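Local coordinates for protein 2-dehydropantoate 2-reductase, putative (Enterococcus faecalis, PDB 2EW2) that probably catalyses the NADPH-dependent reduction of 2-dehydropantoate (ketopantoate) to (R)-pantoate, a step in pantothenate biosynthesis, at residues E152-D157 with N183-I188; S227-V232 with Y280-V285. All coordinates share one frame; numbering follows the deposited sequence.

Interaction 1 (E152-D157 with N183-I188)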
loop_
_atom_site.group_PDB
_atom_site.type_symbol
_atom_site.label_atom_id
_atom_site.label_comp_id
_atom_site.label_asym_id
_atom_site.label_seq_id
_atom_site.Cartn_x
_atom_site.Cartn_y
_atom_site.Cartn_z
ATOM N N GLU B 152 20.358 -22.127 -19.179
ATOM C CA GLU B 152 19.074 -22.665 -19.586
ATOM C C GLU B 152 18.366 -21.562 -20.384
ATOM O O GLU B 152 18.461 -20.390 -20.014
ATOM C CB GLU B 152 18.242 -23.073 -18.359
ATOM C CG GLU B 152 18.886 -24.174 -17.492
ATOM C CD GLU B 152 17.985 -24.629 -16.341
ATOM O OE1 GLU B 152 17.258 -23.782 -15.761
ATOM O OE2 GLU B 152 17.983 -25.847 -16.034
ATOM N N LEU B 153 17.715 -21.918 -21.492
ATOM C CA LEU B 153 17.017 -20.915 -22.299
ATOM C C LEU B 153 15.706 -21.445 -22.854
ATOM O O LEU B 153 15.475 -22.662 -22.904
ATOM C CB LEU B 153 17.914 -20.341 -23.410
ATOM C CG LEU B 153 18.386 -21.277 -24.531
ATOM C CD1 LEU B 153 17.368 -21.340 -25.694
ATOM C CD2 LEU B 153 19.730 -20.808 -25.036
ATOM N N GLU B 154 14.840 -20.518 -23.251
ATOM C CA GLU B 154 13.507 -20.851 -23.724
ATOM C C GLU B 154 13.059 -19.731 -24.655
ATOM O O GLU B 154 13.278 -18.575 -24.353
ATOM C CB GLU B 154 12.533 -20.957 -22.526
ATOM C CG GLU B 154 11.160 -21.427 -22.934
ATOM C CD GLU B 154 10.160 -21.597 -21.797
ATOM O OE1 GLU B 154 10.428 -21.243 -20.619
ATOM O OE2 GLU B 154 9.062 -22.111 -22.114
ATOM N N ASN B 155 12.469 -20.083 -25.796
ATOM C CA ASN B 155 11.762 -19.113 -26.651
ATOM C C ASN B 155 10.472 -18.693 -25.971
ATOM O O ASN B 155 9.777 -19.527 -25.387
ATOM C CB ASN B 155 11.409 -19.714 -28.020
ATOM C CG ASN B 155 10.706 -21.056 -27.903
ATOM O OD1 ASN B 155 9.574 -21.231 -28.366
ATOM N ND2 ASN B 155 11.372 -22.011 -27.271
ATOM N N ILE B 156 10.154 -17.409 -26.055
ATOM C CA ILE B 156 8.917 -16.909 -25.483
ATOM C C ILE B 156 7.730 -17.195 -26.391
ATOM O O ILE B 156 6.643 -17.497 -25.904
ATOM C CB ILE B 156 9.014 -15.394 -25.184
ATOM C CG1 ILE B 156 10.089 -15.167 -24.109
ATOM C CG2 ILE B 156 7.621 -14.828 -24.786
ATOM C CD1 ILE B 156 10.259 -13.713 -23.687
ATOM N N ASP B 157 7.953 -17.095 -27.701
ATOM C CA ASP B 157 6.918 -17.286 -28.722
ATOM C C ASP B 157 7.099 -18.671 -29.364
ATOM O O ASP B 157 8.224 -19.065 -29.640
ATOM C CB ASP B 157 7.072 -16.192 -29.788
ATOM C CG ASP B 157 5.951 -16.199 -30.802
ATOM O OD1 ASP B 157 5.990 -17.047 -31.725
ATOM O OD2 ASP B 157 5.041 -15.343 -30.691
ATOM N N ASN B 183 10.938 -24.546 -18.415
ATOM C CA ASN B 183 10.607 -24.012 -17.094
ATOM C C ASN B 183 11.221 -22.641 -16.840
ATOM O O ASN B 183 11.022 -22.077 -15.772
ATOM C CB ASN B 183 10.975 -24.988 -15.952
ATOM C CG ASN B 183 10.242 -24.657 -14.628
ATOM O OD1 ASN B 183 9.017 -24.499 -14.606
ATOM N ND2 ASN B 183 10.997 -24.547 -13.535
ATOM N N VAL B 184 11.955 -22.103 -17.821
ATOM C CA VAL B 184 12.677 -20.833 -17.637
ATOM C C VAL B 184 11.729 -19.665 -17.297
ATOM O O VAL B 184 11.927 -18.954 -16.308
ATOM C CB VAL B 184 13.548 -20.474 -18.861
ATOM C CG1 VAL B 184 14.238 -19.114 -18.647
ATOM C CG2 VAL B 184 14.577 -21.548 -19.091
ATOM N N ARG B 185 10.710 -19.476 -18.123
ATOM C CA ARG B 185 9.728 -18.405 -17.926
ATOM C C ARG B 185 9.003 -18.587 -16.596
ATOM O O ARG B 185 8.857 -17.633 -15.858
ATOM C CB ARG B 185 8.753 -18.346 -19.111
ATOM C CG ARG B 185 9.464 -17.924 -20.417
ATOM C CD ARG B 185 8.568 -17.973 -21.649
ATOM N NE ARG B 185 7.393 -17.136 -21.457
ATOM C CZ ARG B 185 6.146 -17.540 -21.675
ATOM N NH1 ARG B 185 5.923 -18.747 -22.182
ATOM N NH2 ARG B 185 5.127 -16.716 -21.435
ATOM N N TYR B 186 8.610 -19.826 -16.289
ATOM C CA TYR B 186 7.968 -20.160 -15.015
ATOM C C TYR B 186 8.853 -19.813 -13.814
ATOM O O TYR B 186 8.391 -19.180 -12.854
ATOM C CB TYR B 186 7.533 -21.647 -14.971
ATOM C CG TYR B 186 6.733 -21.972 -13.724
ATOM C CD1 TYR B 186 5.348 -21.928 -13.737
ATOM C CD2 TYR B 186 7.376 -22.266 -12.512
ATOM C CE1 TYR B 186 4.607 -22.195 -12.578
ATOM C CE2 TYR B 186 6.647 -22.527 -11.349
ATOM C CZ TYR B 186 5.267 -22.484 -11.380
ATOM O OH TYR B 186 4.539 -22.743 -10.211
ATOM N N SER B 187 10.131 -20.199 -13.863
ATOM C CA SER B 187 11.021 -19.943 -12.737
ATOM C C SER B 187 11.241 -18.449 -12.513
ATOM O O SER B 187 11.313 -17.991 -11.368
ATOM C CB SER B 187 12.357 -20.673 -12.907
ATOM O OG SER B 187 13.179 -19.941 -13.784
ATOM N N ILE B 188 11.339 -17.694 -13.604
ATOM C CA ILE B 188 11.452 -16.243 -13.524
ATOM C C ILE B 188 10.215 -15.582 -12.874
ATOM O O ILE B 188 10.347 -14.669 -12.034
ATOM C CB ILE B 188 11.759 -15.649 -14.919
ATOM C CG1 ILE B 188 13.193 -16.011 -15.328
ATOM C CG2 ILE B 188 11.469 -14.122 -14.983
ATOM C CD1 ILE B 188 13.462 -15.837 -16.806
HETATM O O HOH W 1 8.304 -21.799 -18.472
HETATM O O HOH W 2 7.728 -20.502 -23.858
#
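V184 and R185, in the first turn of helix 184-195, meet E154 near the end of strand 151-155. The contact joins the two domains of the ketopantoate reductase fold: the strand belongs to the Rossmann-type sheet, and the helix opens the helical C-terminal part. The short strand and helix axes run at 105° to each other.

N183 leads into the helix, and its backbone N bonds to the OG of S181. V184 then packs on the strand. Its CG2 lies beside the backbone of L153 and is 4.0 Å from CB of E152, while its CB is 3.8 Å from CB of E154. R185 follows with a direct hydrogen bond to the strand. Its backbone N reaches OE1 of E154 at 3.1 Å, and the N-H points almost straight at the oxygen (176°). The extended E154 chain, with CG opposite the backbone N (chi1 -175°), carries the carboxylate to the N-terminal end of the helix, whose dipole would probably stabilise the negative charge. The arginine chain crosses the glutamate at about a right angle. Its CD packs 4.0 Å from CG1 of I156. The guanidinium makes no direct salt bridge with E154; its NH2 bonds to the backbone O of E236. A water ties R185 to the other carboxylate oxygen: it donates to OE2 of E154 and to O of N155, both at 2.7 Å, and accepts from NH1 of R185. At Y186 a second water accepts from the backbone N and donates to OE1 of E154 at 3.1 Å.

Interaction 2 (S227-V232 with Y280-V285)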
loop_
_atom_site.group_PDB
_atom_site.type_symbol
_atom_site.label_atom_id
_atom_site.label_comp_id
_atom_site.label_asym_id
_atom_site.label_seq_id
_atom_site.Cartn_x
_atom_site.Cartn_y
_atom_site.Cartn_z
ATOM N N SER B 227 -1.677 -13.587 -5.877
ATOM C CA SER B 227 -2.810 -13.635 -6.798
ATOM C C SER B 227 -2.676 -12.682 -7.977
ATOM O O SER B 227 -3.079 -13.023 -9.088
ATOM C CB SER B 227 -4.121 -13.352 -6.046
ATOM O OG SER B 227 -4.432 -14.488 -5.242
ATOM N N GLU B 228 -2.129 -11.494 -7.728
ATOM C CA GLU B 228 -1.887 -10.501 -8.782
ATOM C C GLU B 228 -0.808 -10.956 -9.758
ATOM O O GLU B 228 -1.005 -10.863 -10.985
ATOM C CB GLU B 228 -1.547 -9.132 -8.192
ATOM C CG GLU B 228 -2.718 -8.479 -7.453
ATOM C CD GLU B 228 -2.384 -7.126 -6.872
ATOM O OE1 GLU B 228 -1.275 -6.600 -7.121
ATOM O OE2 GLU B 228 -3.255 -6.567 -6.169
ATOM N N PHE B 229 0.322 -11.439 -9.231
ATOM C CA PHE B 229 1.346 -12.077 -10.075
ATOM C C PHE B 229 0.753 -13.185 -10.942
ATOM O O PHE B 229 0.958 -13.196 -12.159
ATOM C CB PHE B 229 2.533 -12.621 -9.256
ATOM C CG PHE B 229 3.535 -11.568 -8.882
ATOM C CD1 PHE B 229 3.262 -10.655 -7.867
ATOM C CD2 PHE B 229 4.751 -11.493 -9.538
ATOM C CE1 PHE B 229 4.203 -9.673 -7.529
ATOM C CE2 PHE B 229 5.686 -10.519 -9.216
ATOM C CZ PHE B 229 5.403 -9.600 -8.207
ATOM N N ALA B 230 0.027 -14.104 -10.319
ATOM C CA ALA B 230 -0.606 -15.231 -11.024
ATOM C C ALA B 230 -1.643 -14.825 -12.067
ATOM O O ALA B 230 -1.686 -15.408 -13.160
ATOM C CB ALA B 230 -1.219 -16.210 -10.036
ATOM N N ALA B 231 -2.475 -13.833 -11.742
ATOM C CA ALA B 231 -3.491 -13.343 -12.675
ATOM C C ALA B 231 -2.893 -12.824 -13.987
ATOM O O ALA B 231 -3.423 -13.122 -15.065
ATOM C CB ALA B 231 -4.377 -12.273 -12.024
ATOM N N VAL B 232 -1.794 -12.073 -13.884
ATOM C CA VAL B 232 -1.089 -11.522 -15.031
ATOM C C VAL B 232 -0.257 -12.602 -15.775
ATOM O O VAL B 232 -0.281 -12.675 -17.025
ATOM C CB VAL B 232 -0.188 -10.334 -14.597
ATOM C CG1 VAL B 232 0.660 -9.852 -15.727
ATOM C CG2 VAL B 232 -1.028 -9.194 -13.998
ATOM N N TYR B 280 10.940 -3.429 -11.732
ATOM C CA TYR B 280 11.165 -4.666 -12.492
ATOM C C TYR B 280 10.638 -5.876 -11.755
ATOM O O TYR B 280 10.917 -7.010 -12.119
ATOM C CB TYR B 280 12.664 -4.814 -12.836
ATOM C CG TYR B 280 13.184 -3.510 -13.357
ATOM C CD1 TYR B 280 12.764 -3.013 -14.594
ATOM C CD2 TYR B 280 14.017 -2.720 -12.583
ATOM C CE1 TYR B 280 13.193 -1.780 -15.053
ATOM C CE2 TYR B 280 14.449 -1.492 -13.038
ATOM C CZ TYR B 280 14.034 -1.030 -14.268
ATOM O OH TYR B 280 14.478 0.202 -14.708
ATOM N N ILE B 281 9.862 -5.621 -10.706
ATOM C CA ILE B 281 9.226 -6.681 -9.949
ATOM C C ILE B 281 7.738 -6.317 -9.910
ATOM O O ILE B 281 7.010 -6.595 -10.865
ATOM C CB ILE B 281 9.851 -6.828 -8.533
ATOM C CG1 ILE B 281 11.390 -6.934 -8.619
ATOM C CG2 ILE B 281 9.239 -8.028 -7.804
ATOM C CD1 ILE B 281 12.109 -6.824 -7.245
ATOM N N ASN B 282 7.302 -5.646 -8.845
ATOM C CA ASN B 282 5.905 -5.232 -8.738
ATOM C C ASN B 282 5.497 -4.248 -9.835
ATOM O O ASN B 282 4.385 -4.329 -10.342
ATOM C CB ASN B 282 5.603 -4.654 -7.344
ATOM C CG ASN B 282 5.870 -5.657 -6.235
ATOM O OD1 ASN B 282 4.952 -6.332 -5.745
ATOM N ND2 ASN B 282 7.127 -5.761 -5.829
ATOM N N GLY B 283 6.401 -3.328 -10.192
ATOM C CA GLY B 283 6.148 -2.350 -11.263
ATOM C C GLY B 283 5.887 -3.024 -12.611
ATOM O O GLY B 283 5.100 -2.543 -13.408
ATOM N N ALA B 284 6.534 -4.157 -12.840
ATOM C CA ALA B 284 6.412 -4.917 -14.077
ATOM C C ALA B 284 5.059 -5.637 -14.167
ATOM O O ALA B 284 4.408 -5.612 -15.213
ATOM C CB ALA B 284 7.560 -5.894 -14.175
ATOM N N VAL B 285 4.614 -6.229 -13.060
ATOM C CA VAL B 285 3.268 -6.823 -12.971
ATOM C C VAL B 285 2.201 -5.753 -13.222
ATOM O O VAL B 285 1.217 -5.975 -13.930
ATOM C CB VAL B 285 3.030 -7.462 -11.565
ATOM C CG1 VAL B 285 1.650 -8.059 -11.463
ATOM C CG2 VAL B 285 4.077 -8.513 -11.267
#
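F229 and V285 form the centre of this helix-helix contact in the all-helical C-terminal domain, of the 6PGD_C clan. Helix 218-235 meets the start of helix 282-292, and the touching residues are all buried.

The tight part is a CH-pi contact. CG2 of V285 sits over one face of the F229 ring, 3.5 Å from its centroid and 18° off the ring normal. The methyl is shifted toward the rim, and its closest ring atom is CE2 at 3.3 Å. V285 has CG2 opposite its carbonyl carbon and CG1 opposite its backbone N (chi1 179°). The two methyls thus split their work: CG1 leaves the ring and packs 3.9 Å from CG2 of V232 and equally far from the backbone O of E228.

The edge of the ring is packed more loosely, though the residues there are buried too. CG2 of I281, the N-cap residue, is 4.2 Å from CZ of F229. The N282 amide also lies at this edge, its plane nearly perpendicular to the ring. Helix 184-195 adds W189, A192 and C193 around F229. E228 turns its carboxylate to helix 297-313, where OE1 accepts a hydrogen bond from the backbone N of C299 and OE2 one from that of F298.

Interaction 1 closes before interaction 2 opens along the chain. Their centres are about 17 Å apart, and their nearest atoms are about 7 Å apart without touching. Interaction 1 sits where the Rossmann-type sheet meets the first helix of the C-terminal part. Interaction 2 lies wholly among the C-terminal helices. Helix 184-195 connects them: its first turn docks on strand 151-155, and further along W189, A192 and C193 pack on F229. Helix 218-235 supplies one side of interaction 2, and the backbone O of E236, just beyond its end, accepts a hydrogen bond from NH2 of R185 in interaction 1. The domain junction is thereby joined directly to the helical core.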